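Local structure of putative hydrolase (Burkholderia cenocepacia, 4X00) at residues 171-183 against 255-267. The protein probably acts as a hydrolase of the alpha/beta hydrolase fold, possibly an aryl esterase, although its natural substrate is not established. Numbering follows the deposited sequence. Where two conformers were deposited one is given.
With EDO (1,2-ethanediol), chain K.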
ATOM      1  N   ALA A 171       5.912  16.293   8.310  1.00  8.10           N
ATOM      2  CA  ALA A 171       7.278  15.912   7.944  1.00  8.61           C
ATOM      3  C   ALA A 171       7.312  14.514   7.297  1.00  8.01           C
ATOM      4  O   ALA A 171       8.041  14.274   6.320  1.00  8.64           O
ATOM      5  CB  ALA A 171       8.189  15.962   9.185  1.00  9.59           C
ATOM      6  N   PHE A 172       6.526  13.586   7.831  1.00  7.89           N
ATOM      7  CA  PHE A 172       6.451  12.255   7.236  1.00  8.44           C
ATOM      8  C   PHE A 172       5.935  12.345   5.798  1.00  8.58           C
ATOM      9  O   PHE A 172       6.438  11.660   4.899  1.00  8.70           O
ATOM     10  CB  PHE A 172       5.534  11.372   8.084  1.00  8.80           C
ATOM     11  CG  PHE A 172       5.388   9.992   7.542  1.00  9.08           C
ATOM     12  CD1 PHE A 172       6.307   9.027   7.899  1.00 10.35           C
ATOM     13  CD2 PHE A 172       4.327   9.648   6.711  1.00  9.82           C
ATOM     14  CE1 PHE A 172       6.194   7.720   7.402  1.00 11.06           C
ATOM     15  CE2 PHE A 172       4.198   8.325   6.228  1.00 10.69           C
ATOM     16  CZ  PHE A 172       5.145   7.375   6.579  1.00 10.95           C
ATOM     17  N   LEU A 173       4.883  13.128   5.580  1.00  8.84           N
ATOM     18  CA  LEU A 173       4.324  13.227   4.222  1.00  8.52           C
ATOM     19  C   LEU A 173       5.370  13.827   3.280  1.00  9.03           C
ATOM     20  O   LEU A 173       5.493  13.389   2.123  1.00  8.95           O
ATOM     21  CB  LEU A 173       3.049  14.068   4.213  1.00  8.78           C
ATOM     22  CG  LEU A 173       2.288  14.136   2.872  1.00 10.46           C
ATOM     23  CD1 LEU A 173       1.887  12.758   2.384  1.00 11.65           C
ATOM     24  CD2 LEU A 173       1.077  15.024   3.018  1.00 11.60           C
ATOM     25  N   ARG A 174       6.163  14.811   3.734  1.00  9.55           N
ATOM     26  CA  ARG A 174       7.226  15.353   2.878  0.55  9.01           C
ATOM     27  C   ARG A 174       8.240  14.276   2.521  1.00  9.72           C
ATOM     28  O   ARG A 174       8.768  14.269   1.404  1.00 10.37           O
ATOM     29  CB  ARG A 174       7.923  16.521   3.569  0.55  9.86           C
ATOM     30  CG  ARG A 174       7.087  17.780   3.641  0.55 10.82           C
ATOM     31  CD  ARG A 174       6.895  18.379   2.254  0.55 12.42           C
ATOM     32  NE  ARG A 174       6.106  19.611   2.291  0.55 13.51           N
ATOM     33  CZ  ARG A 174       5.567  20.187   1.220  0.55 14.36           C
ATOM     34  NH1 ARG A 174       5.728  19.642   0.012  0.55 14.88           N
ATOM     35  NH2 ARG A 174       4.874  21.314   1.361  0.55 14.80           N
ATOM     36  N   LEU A 175       8.505  13.361   3.455  1.00  9.49           N
ATOM     37  CA  LEU A 175       9.446  12.268   3.211  1.00  9.94           C
ATOM     38  C   LEU A 175       8.887  11.247   2.224  1.00  9.80           C
ATOM     39  O   LEU A 175       9.621  10.364   1.784  1.00 10.37           O
ATOM     40  CB  LEU A 175       9.802  11.577   4.530  1.00 10.55           C
ATOM     41  CG  LEU A 175      10.732  12.446   5.394  1.00 11.22           C
ATOM     42  CD1 LEU A 175      10.777  11.820   6.802  1.00 12.85           C
ATOM     43  CD2 LEU A 175      12.140  12.578   4.803  1.00 11.80           C
ATOM     44  N   CYS A 176       7.607  11.334   1.879  1.00  8.91           N
ATOM     45  CA  CYS A 176       7.032  10.368   0.952  1.00  9.04           C
ATOM     46  C   CYS A 176       7.411  10.671  -0.505  1.00  8.88           C
ATOM     47  O   CYS A 176       7.066   9.885  -1.389  1.00 10.03           O
ATOM     48  CB  CYS A 176       5.505  10.337   1.094  1.00  9.98           C
ATOM     49  SG  CYS A 176       4.904   9.475   2.574  1.00 10.51           S
ATOM     50  N   PHE A 177       8.083  11.801  -0.757  1.00  9.38           N
ATOM     51  CA  PHE A 177       8.352  12.218  -2.136  1.00  9.86           C
ATOM     52  C   PHE A 177       9.783  12.641  -2.319  1.00 11.19           C
ATOM     53  O   PHE A 177      10.372  13.250  -1.413  1.00 11.97           O
ATOM     54  CB  PHE A 177       7.480  13.407  -2.542  1.00 10.84           C
ATOM     55  CG  PHE A 177       6.009  13.148  -2.382  1.00  9.84           C
ATOM     56  CD1 PHE A 177       5.290  12.521  -3.388  1.00 11.71           C
ATOM     57  CD2 PHE A 177       5.332  13.511  -1.211  1.00 10.78           C
ATOM     58  CE1 PHE A 177       3.948  12.256  -3.235  1.00 12.68           C
ATOM     59  CE2 PHE A 177       3.994  13.257  -1.074  1.00 11.59           C
ATOM     60  CZ  PHE A 177       3.294  12.635  -2.066  1.00 12.29           C
ATOM     61  N   HIS A 178      10.341  12.353  -3.495  1.00 10.81           N
ATOM     62  CA  HIS A 178      11.518  13.096  -3.962  1.00 13.39           C
ATOM     63  C   HIS A 178      11.059  14.271  -4.812  1.00 14.52           C
ATOM     64  O   HIS A 178      11.454  15.406  -4.548  1.00 16.60           O
ATOM     65  CB  HIS A 178      12.461  12.192  -4.756  1.00 16.92           C
ATOM     66  CG  HIS A 178      13.681  12.900  -5.239  1.00 22.97           C
ATOM     67  ND1 HIS A 178      14.621  13.426  -4.383  1.00 28.76           N
ATOM     68  CD2 HIS A 178      14.116  13.163  -6.492  1.00 23.74           C
ATOM     69  CE1 HIS A 178      15.589  13.984  -5.089  1.00 27.82           C
ATOM     70  NE2 HIS A 178      15.307  13.839  -6.371  1.00 25.31           N
ATOM     71  N   ARG A 179      10.251  13.989  -5.841  1.00 15.30           N
ATOM     72  CA  ARG A 179       9.598  15.017  -6.664  1.00 17.49           C
ATOM     73  C   ARG A 179       8.374  15.488  -5.859  1.00 16.55           C
ATOM     74  O   ARG A 179       7.375  14.788  -5.818  1.00 14.92           O
ATOM     75  CB  ARG A 179       9.167  14.457  -8.043  1.00 19.77           C
ATOM     76  CG  ARG A 179      10.254  13.874  -8.971  1.00 23.42           C
ATOM     77  CD  ARG A 179       9.629  13.503 -10.337  1.00 27.23           C
ATOM     78  NE  ARG A 179      10.598  13.094 -11.345  1.00 30.58           N
ATOM     79  CZ  ARG A 179      10.282  12.810 -12.613  1.00 32.81           C
ATOM     80  NH1 ARG A 179       9.017  12.872 -13.031  1.00 34.93           N
ATOM     81  NH2 ARG A 179      11.230  12.459 -13.458  1.00 31.05           N
ATOM     82  N   GLN A 180       8.460  16.621  -5.163  1.00 16.07           N
ATOM     83  CA  GLN A 180       7.317  17.049  -4.357  1.00 15.49           C
ATOM     84  C   GLN A 180       6.115  17.357  -5.227  1.00 14.54           C
ATOM     85  O   GLN A 180       6.261  17.901  -6.320  1.00 15.54           O
ATOM     86  CB  GLN A 180       7.652  18.282  -3.516  1.00 16.41           C
ATOM     87  CG  GLN A 180       8.693  18.014  -2.424  1.00 17.93           C
ATOM     88  CD  GLN A 180       8.238  16.983  -1.371  1.00 17.49           C
ATOM     89  OE1 GLN A 180       7.080  16.956  -0.958  1.00 18.77           O
ATOM     90  NE2 GLN A 180       9.178  16.193  -0.888  1.00 16.99           N
ATOM     91  N   PRO A 181       4.921  17.009  -4.735  1.00 13.45           N
ATOM     92  CA  PRO A 181       3.691  17.329  -5.473  1.00 13.96           C
ATOM     93  C   PRO A 181       3.416  18.824  -5.459  1.00 14.13           C
ATOM     94  O   PRO A 181       4.039  19.567  -4.697  1.00 14.46           O
ATOM     95  CB  PRO A 181       2.603  16.561  -4.720  1.00 15.83           C
ATOM     96  CG  PRO A 181       3.145  16.374  -3.366  1.00 15.25           C
ATOM     97  CD  PRO A 181       4.646  16.341  -3.447  1.00 14.89           C
ATOM     98  N   ASP A 182       2.500  19.283  -6.292  1.00 14.48           N
ATOM     99  CA  ASP A 182       2.157  20.700  -6.213  1.00 16.03           C
ATOM    100  C   ASP A 182       1.518  20.975  -4.843  1.00 14.12           C
ATOM    101  O   ASP A 182       1.082  20.047  -4.133  1.00 14.45           O
ATOM    102  CB  ASP A 182       1.215  21.112  -7.332  1.00 20.50           C
ATOM    103  CG  ASP A 182      -0.076  20.336  -7.302  1.00 26.64           C
ATOM    104  OD1 ASP A 182      -0.983  20.715  -6.548  1.00 24.71           O
ATOM    105  OD2 ASP A 182      -0.193  19.320  -8.011  1.00 33.94           O
ATOM    106  N   ALA A 183       1.468  22.246  -4.476  1.00 14.15           N
ATOM    107  CA  ALA A 183       1.057  22.638  -3.137  1.00 14.09           C
ATOM    108  C   ALA A 183      -0.361  22.200  -2.836  1.00 13.88           C
ATOM    109  O   ALA A 183      -0.670  21.833  -1.714  1.00 13.43           O
ATOM    110  CB  ALA A 183       1.181  24.154  -2.944  1.00 15.06           C
ATOM    111  N   ALA A 255      15.020   5.937 -10.885  1.00 11.86           N
ATOM    112  CA  ALA A 255      16.168   6.690 -10.401  1.00 13.08           C
ATOM    113  C   ALA A 255      15.832   8.019  -9.720  1.00 15.25           C
ATOM    114  O   ALA A 255      16.472   8.386  -8.724  1.00 16.45           O
ATOM    115  CB  ALA A 255      17.127   6.958 -11.572  1.00 13.27           C
ATOM    116  N   ASP A 256      14.837   8.724 -10.250  1.00 14.78           N
ATOM    117  CA  ASP A 256      14.574  10.078  -9.773  0.70 16.62           C
ATOM    118  C   ASP A 256      13.247  10.185  -9.036  1.00 16.18           C
ATOM    119  O   ASP A 256      12.707  11.262  -8.856  1.00 19.13           O
ATOM    120  CB  ASP A 256      14.631  11.049 -10.949  0.70 19.53           C
ATOM    121  CG  ASP A 256      15.999  11.055 -11.630  0.70 23.92           C
ATOM    122  OD1 ASP A 256      17.022  10.946 -10.921  0.70 25.90           O
ATOM    123  OD2 ASP A 256      16.055  11.154 -12.878  0.70 26.01           O
ATOM    124  N   SER A 257      12.748   9.051  -8.557  1.00 13.09           N
ATOM    125  CA  SER A 257      11.584   9.062  -7.659  1.00 11.99           C
ATOM    126  C   SER A 257      11.988   8.706  -6.259  1.00 10.47           C
ATOM    127  O   SER A 257      12.992   8.008  -6.015  1.00 11.26           O
ATOM    128  CB  SER A 257      10.504   8.069  -8.085  1.00 14.42           C
ATOM    129  OG  SER A 257       9.801   8.505  -9.228  1.00 16.05           O
ATOM    130  N   GLY A 258      11.175   9.178  -5.323  1.00 10.39           N
ATOM    131  CA  GLY A 258      11.246   8.742  -3.934  1.00 10.44           C
ATOM    132  C   GLY A 258      10.193   7.690  -3.628  1.00  8.66           C
ATOM    133  O   GLY A 258       9.962   6.779  -4.438  1.00  9.86           O
ATOM    134  N   HIS A 259       9.578   7.803  -2.448  1.00  8.12           N
ATOM    135  CA  HIS A 259       8.729   6.764  -1.898  1.00  7.55           C
ATOM    136  C   HIS A 259       7.394   6.573  -2.630  1.00  7.94           C
ATOM    137  O   HIS A 259       6.734   5.561  -2.432  1.00  8.46           O
ATOM    138  CB  HIS A 259       8.500   7.143  -0.427  1.00  8.11           C
ATOM    139  CG  HIS A 259       7.746   6.142   0.400  1.00  8.45           C
ATOM    140  ND1 HIS A 259       8.199   4.852   0.626  1.00  7.96           N
ATOM    141  CD2 HIS A 259       6.620   6.290   1.150  1.00  8.74           C
ATOM    142  CE1 HIS A 259       7.352   4.237   1.441  1.00  8.94           C
ATOM    143  NE2 HIS A 259       6.392   5.089   1.772  1.00  8.70           N
ATOM    144  N   ALA A 260       6.998   7.524  -3.482  1.00  8.14           N
ATOM    145  CA  ALA A 260       5.689   7.490  -4.112  1.00  8.09           C
ATOM    146  C   ALA A 260       5.770   7.621  -5.654  1.00  8.05           C
ATOM    147  O   ALA A 260       5.220   8.550  -6.243  1.00  8.50           O
ATOM    148  CB  ALA A 260       4.803   8.603  -3.535  1.00  9.20           C
ATOM    149  N   PRO A 261       6.405   6.646  -6.332  1.00  8.28           N
ATOM    150  CA  PRO A 261       6.587   6.742  -7.789  1.00  8.57           C
ATOM    151  C   PRO A 261       5.278   6.783  -8.580  1.00  8.72           C
ATOM    152  O   PRO A 261       5.286   7.278  -9.706  1.00  8.90           O
ATOM    153  CB  PRO A 261       7.405   5.471  -8.133  1.00  9.05           C
ATOM    154  CG  PRO A 261       7.169   4.535  -6.988  1.00  8.58           C
ATOM    155  CD  PRO A 261       7.054   5.456  -5.774  1.00  8.03           C
ATOM    156  N   PHE A 262       4.198   6.222  -8.055  1.00  8.30           N
ATOM    157  CA  PHE A 262       2.903   6.249  -8.737  1.00  8.38           C
ATOM    158  C   PHE A 262       2.355   7.685  -8.834  1.00  8.80           C
ATOM    159  O   PHE A 262       1.513   7.973  -9.710  1.00  9.49           O
ATOM    160  CB  PHE A 262       1.895   5.333  -8.015  1.00  8.95           C
ATOM    161  CG  PHE A 262       1.764   5.656  -6.541  1.00  8.61           C
ATOM    162  CD1 PHE A 262       2.653   5.122  -5.605  1.00  8.67           C
ATOM    163  CD2 PHE A 262       0.784   6.564  -6.123  1.00  9.78           C
ATOM    164  CE1 PHE A 262       2.552   5.467  -4.254  1.00  9.10           C
ATOM    165  CE2 PHE A 262       0.680   6.923  -4.787  1.00  9.44           C
ATOM    166  CZ  PHE A 262       1.573   6.372  -3.850  1.00  9.82           C
ATOM    167  N   LEU A 263       2.829   8.576  -7.949  1.00  8.72           N
ATOM    168  CA  LEU A 263       2.484   9.998  -8.033  1.00  9.11           C
ATOM    169  C   LEU A 263       3.594  10.770  -8.718  1.00  9.56           C
ATOM    170  O   LEU A 263       3.325  11.713  -9.467  1.00 10.84           O
ATOM    171  CB  LEU A 263       2.240  10.578  -6.622  1.00  9.27           C
ATOM    172  CG  LEU A 263       0.832  10.274  -6.077  1.00 11.21           C
ATOM    173  CD1 LEU A 263       0.800  10.507  -4.545  1.00 11.66           C
ATOM    174  CD2 LEU A 263      -0.246  11.098  -6.774  1.00 12.87           C
ATOM    175  N   GLU A 264       4.844  10.380  -8.459  1.00  8.69           N
ATOM    176  CA  GLU A 264       5.994  11.149  -8.980  1.00  9.39           C
ATOM    177  C   GLU A 264       6.280  10.933 -10.467  1.00  9.35           C
ATOM    178  O   GLU A 264       6.713  11.877 -11.162  1.00 11.00           O
ATOM    179  CB  GLU A 264       7.255  10.825  -8.181  1.00  9.49           C
ATOM    180  CG  GLU A 264       7.116  11.215  -6.688  1.00 11.16           C
ATOM    181  CD  GLU A 264       8.302  10.797  -5.855  1.00 13.23           C
ATOM    182  OE1 GLU A 264       9.400  11.325  -6.075  1.00 13.91           O
ATOM    183  OE2 GLU A 264       8.145   9.940  -4.956  1.00 14.29           O
ATOM    184  N   GLU A 265       6.078   9.710 -10.938  1.00  9.31           N
ATOM    185  CA  GLU A 265       6.282   9.338 -12.337  1.00  9.33           C
ATOM    186  C   GLU A 265       5.063   8.540 -12.801  1.00  8.93           C
ATOM    187  O   GLU A 265       5.157   7.333 -13.062  1.00  9.16           O
ATOM    188  CB  GLU A 265       7.575   8.523 -12.494  1.00 10.36           C
ATOM    189  CG  GLU A 265       8.828   9.351 -12.248  1.00 11.29           C
ATOM    190  CD  GLU A 265      10.108   8.584 -12.538  1.00 12.20           C
ATOM    191  OE1 GLU A 265      10.281   8.079 -13.664  1.00 12.81           O
ATOM    192  OE2 GLU A 265      10.973   8.497 -11.644  1.00 12.77           O
ATOM    193  N   PRO A 266       3.903   9.196 -12.879  1.00  8.59           N
ATOM    194  CA  PRO A 266       2.653   8.439 -13.050  1.00  8.70           C
ATOM    195  C   PRO A 266       2.525   7.819 -14.435  1.00  8.69           C
ATOM    196  O   PRO A 266       1.947   6.732 -14.532  1.00  9.86           O
ATOM    197  CB  PRO A 266       1.571   9.517 -12.811  1.00  9.19           C
ATOM    198  CG  PRO A 266       2.237  10.809 -13.182  1.00 10.02           C
ATOM    199  CD  PRO A 266       3.671  10.648 -12.715  1.00  9.63           C
ATOM    200  N   GLU A 267       3.033   8.468 -15.477  1.00  9.66           N
ATOM    201  CA  GLU A 267       2.923   7.877 -16.807  1.00 10.20           C
ATOM    202  C   GLU A 267       3.746   6.590 -16.900  1.00  9.28           C
ATOM    203  O   GLU A 267       3.287   5.554 -17.394  1.00  9.76           O
ATOM    204  CB  GLU A 267       3.402   8.872 -17.856  1.00 11.70           C
ATOM    205  CG  GLU A 267       2.599  10.162 -17.895  1.00 13.83           C
ATOM    206  CD  GLU A 267       3.074  11.236 -16.885  1.00 15.77           C
ATOM    207  OE1 GLU A 267       4.104  11.051 -16.216  1.00 15.70           O
ATOM    208  OE2 GLU A 267       2.465  12.322 -16.841  1.00 18.85           O
TER
HETATM  209  C1  EDO K 307       2.915  14.009  -7.625  1.00 20.32           C
HETATM  210  O1  EDO K 307       1.762  14.629  -7.097  1.00 21.25           O
HETATM  211  C2  EDO K 307       4.195  14.131  -6.814  1.00 20.52           C
HETATM  212  O2  EDO K 307       5.255  14.568  -7.671  1.00 20.35           O
HETATM  213  O   HOH W   1      10.900   9.579  -0.534  1.00 10.00           O
HETATM  214  O   HOH W   2      13.924  12.952 -13.928  1.00 37.72           O
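With CG anti to the carbonyl carbon in both Glu264 (chi1 -62°) and Arg179 (chi1 -59°), extended chains carry the Glu264 carboxylate to the backbone of His178 and Arg179, and the Arg179 guanidinium to Glu265. Glu264 OE1 accepts from Arg179 N at 2.8 Å, nearly straight at 163°, and from His178 N at 2.9 Å in a more bent bond; both donors stand above the carboxylate plane. Gly258 N adds a third bond to OE1 from the syn side, tilted toward the opposite face, while Ala260 N holds OE2, so the buried carboxylate is fixed at both oxygens. Arg179 crosses Glu265 at about a right angle, one guanidinium face lying over Glu265 CG, and NH1 makes a weak bond to Glu264 O. In this alpha/beta hydrolase fold the grip ties the loop after helix 162-174 to the His259-bearing loop that follows edge strand 250-254; His259 is the probable histidine of a Ser112-His259-Asp230 triad, its ND1 bonded to Asp230. Cys176 SG sits at the edge of that imidazole, 3.9 Å from His259 CD2, and a water links Leu175 O to His259 N. The Phe177 ring meets Ala260 CB and has Leu263 CD1 and Glu264 CG at its edge, with Pro181 CD over one face.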